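PDB 3W5N: alpha-L-rhamnosidase from Streptomyces avermitilis, which hydrolyses alpha-L-rhamnosides, releasing terminal non-reducing L-rhamnose from citrus flavonoids such as naringin and from the arabinogalactan-protein gum arabic. Local coordinates for residues Val480-Glu485 with Arg590-Ser595. Sequence-based numbering, arbitrary orientation.
Sequences VRIAKE and RVMHTS. With RAM (alpha-L-rhamnopyranose), chain E.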
loop_
_atom_site.group_PDB
_atom_site.type_symbol
_atom_site.label_atom_id
_atom_site.label_comp_id
_atom_site.label_asym_id
_atom_site.label_seq_id
_atom_site.Cartn_x
_atom_site.Cartn_y
_atom_site.Cartn_z
ATOM N N VAL A 480 0.937 -6.855 -6.447
ATOM C CA VAL A 480 0.543 -7.469 -5.182
ATOM C C VAL A 480 0.256 -8.962 -5.395
ATOM O O VAL A 480 -0.485 -9.312 -6.298
ATOM C CB VAL A 480 -0.692 -6.746 -4.599
ATOM C CG1 VAL A 480 -1.152 -7.443 -3.318
ATOM C CG2 VAL A 480 -0.314 -5.296 -4.273
ATOM N N ARG A 481 0.874 -9.838 -4.576
ATOM C CA ARG A 481 0.591 -11.270 -4.648
ATOM C C ARG A 481 0.552 -11.844 -3.242
ATOM O O ARG A 481 1.084 -11.255 -2.311
ATOM C CB ARG A 481 1.668 -12.022 -5.476
ATOM C CG ARG A 481 1.741 -11.557 -6.921
ATOM C CD ARG A 481 2.856 -12.228 -7.705
ATOM N NE ARG A 481 2.752 -11.762 -9.089
ATOM C CZ ARG A 481 3.768 -11.589 -9.921
ATOM N NH1 ARG A 481 5.006 -11.855 -9.543
ATOM N NH2 ARG A 481 3.521 -11.137 -11.147
ATOM N N ILE A 482 -0.130 -12.972 -3.081
ATOM C CA ILE A 482 -0.103 -13.681 -1.793
ATOM C C ILE A 482 1.285 -14.252 -1.583
ATOM O O ILE A 482 1.810 -14.977 -2.446
ATOM C CB ILE A 482 -1.171 -14.786 -1.737
ATOM C CG1 ILE A 482 -2.561 -14.156 -1.909
ATOM C CG2 ILE A 482 -1.066 -15.555 -0.414
ATOM C CD1 ILE A 482 -3.649 -15.157 -2.224
ATOM N N ALA A 483 1.889 -13.908 -0.444
ATOM C CA ALA A 483 3.264 -14.300 -0.159
ATOM C C ALA A 483 3.341 -15.415 0.867
ATOM O O ALA A 483 4.353 -16.103 0.938
ATOM C CB ALA A 483 4.051 -13.100 0.355
ATOM N N LYS A 484 2.287 -15.577 1.668
ATOM C CA LYS A 484 2.309 -16.513 2.804
ATOM C C LYS A 484 0.884 -16.687 3.305
ATOM O O LYS A 484 0.054 -15.778 3.162
ATOM C CB LYS A 484 3.195 -15.939 3.929
ATOM C CG LYS A 484 3.551 -16.911 5.045
ATOM C CD LYS A 484 4.101 -16.205 6.281
ATOM C CE LYS A 484 5.452 -15.559 6.015
ATOM N NZ LYS A 484 6.450 -16.639 5.772
ATOM N N GLU A 485 0.608 -17.867 3.860
ATOM C CA GLU A 485 -0.643 -18.125 4.579
ATOM C C GLU A 485 -0.374 -18.229 6.079
ATOM O O GLU A 485 0.651 -18.786 6.487
ATOM C CB GLU A 485 -1.311 -19.399 4.051
ATOM C CG GLU A 485 -1.698 -19.305 2.584
ATOM C CD GLU A 485 -2.622 -20.419 2.126
ATOM O OE1 GLU A 485 -2.817 -21.424 2.859
ATOM O OE2 GLU A 485 -3.157 -20.294 1.009
ATOM N N ARG A 590 -4.364 -14.786 4.371
ATOM C CA ARG A 590 -3.575 -14.784 3.135
ATOM C C ARG A 590 -2.857 -13.431 3.074
ATOM O O ARG A 590 -3.476 -12.390 2.842
ATOM C CB ARG A 590 -4.473 -15.010 1.905
ATOM C CG ARG A 590 -5.226 -16.348 1.937
ATOM C CD ARG A 590 -6.093 -16.519 0.703
ATOM N NE ARG A 590 -7.024 -15.413 0.620
ATOM C CZ ARG A 590 -7.522 -14.900 -0.509
ATOM N NH1 ARG A 590 -7.220 -15.408 -1.697
ATOM N NH2 ARG A 590 -8.357 -13.874 -0.431
ATOM N N VAL A 591 -1.550 -13.457 3.313
ATOM C CA VAL A 591 -0.733 -12.251 3.428
ATOM C C VAL A 591 -0.397 -11.756 2.010
ATOM O O VAL A 591 0.179 -12.494 1.224
ATOM C CB VAL A 591 0.586 -12.529 4.165
ATOM C CG1 VAL A 591 1.451 -11.270 4.209
ATOM C CG2 VAL A 591 0.322 -13.034 5.591
ATOM N N MET A 592 -0.750 -10.509 1.728
ATOM C CA MET A 592 -0.589 -9.926 0.398
ATOM C C MET A 592 0.238 -8.675 0.452
ATOM O O MET A 592 -0.027 -7.804 1.284
ATOM C CB MET A 592 -1.956 -9.527 -0.169
ATOM C CG MET A 592 -2.887 -10.698 -0.387
ATOM S SD MET A 592 -4.508 -10.140 -0.969
ATOM C CE MET A 592 -5.374 -11.710 -0.979
ATOM N N HIS A 593 1.187 -8.553 -0.486
ATOM C CA HIS A 593 1.990 -7.333 -0.638
ATOM C C HIS A 593 2.722 -7.333 -1.982
ATOM O O HIS A 593 2.641 -8.297 -2.728
ATOM C CB HIS A 593 2.983 -7.137 0.538
ATOM C CG HIS A 593 3.837 -8.332 0.825
ATOM N ND1 HIS A 593 4.894 -8.708 0.019
ATOM C CD2 HIS A 593 3.804 -9.230 1.846
ATOM C CE1 HIS A 593 5.456 -9.801 0.519
ATOM N NE2 HIS A 593 4.820 -10.127 1.631
ATOM N N THR A 594 3.423 -6.244 -2.290
ATOM C CA THR A 594 4.251 -6.212 -3.512
ATOM C C THR A 594 5.153 -7.453 -3.647
ATOM O O THR A 594 5.748 -7.908 -2.671
ATOM C CB THR A 594 5.059 -4.897 -3.605
ATOM O OG1 THR A 594 5.675 -4.800 -4.903
ATOM C CG2 THR A 594 6.112 -4.829 -2.496
ATOM N N SER A 595 5.243 -8.003 -4.864
ATOM C CA SER A 595 6.040 -9.202 -5.100
ATOM C C SER A 595 7.490 -8.781 -5.215
ATOM O O SER A 595 7.997 -8.558 -6.311
ATOM C CB SER A 595 5.559 -9.966 -6.345
ATOM O OG SER A 595 5.216 -9.058 -7.410
HETATM C C1 RAM E . 10.265 -13.014 5.554
HETATM C C2 RAM E . 9.635 -14.290 5.001
HETATM C C3 RAM E . 9.958 -15.464 5.917
HETATM C C4 RAM E . 9.496 -15.146 7.352
HETATM C C5 RAM E . 10.109 -13.829 7.847
HETATM C C6 RAM E . 9.579 -13.371 9.208
HETATM O O1 RAM E . 11.689 -13.130 5.472
HETATM O O2 RAM E . 8.210 -14.128 4.941
HETATM O O3 RAM E . 9.285 -16.608 5.379
HETATM O O4 RAM E . 9.849 -16.214 8.236
HETATM O O5 RAM E . 9.846 -12.776 6.905
#
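I482 lies across R590, V591 and M592, and each of its side-chain carbons has a neighbour. CB and the CG2 branch both lie beside the backbone oxygen of V591, I482 CG2 coming within 3.7 Å of V591 O. The CG1 branch, anti to its own carbonyl carbon (chi1 -61°), runs alongside M592, I482 CG1 lying 3.8 Å from M592 CG and equally close to M592 CE. At the tip, I482 CD1 meets the R590 guanidinium obliquely, 3.6 Å from R590 NH1, while M592 CE lies over one face of the same group, displaced toward its rim; P563 O receives a hydrogen bond from R590 NH2. Strands 480-493 and 587-594 are antiparallel neighbours in a large mixed sheet, most of whose strands belong to the concanavalin-like part of the enzyme, and a classic beta bulge interrupts their pairing. A483 N donates to V591 O (2.8 Å), whereas V591 N returns to K484 O (2.8 Å), so two residues face one. A483 CB is thereby turned toward the H593 ring, whose rotation is fixed by H593 ND1 donating to T594 O at 2.9 Å, nearly in the ring plane. R481 stretches its chain beside S595, whose OG lies over one guanidinium face, 3.5 Å from R481 NH1, and is hydrogen-bonded to P479 O. Replacing R481 by alanine would remove the guanidinium, and is likely to leave D341, the salt-bridge partner of R481 NE, without its mate and to uncover S595. On the same face of the sheet, the side chain of K484 bends at both outer torsions (chi3 and chi4 -67°), bringing K484 NZ 2.9 Å from O3 of a bound rhamnose that R621 also grips.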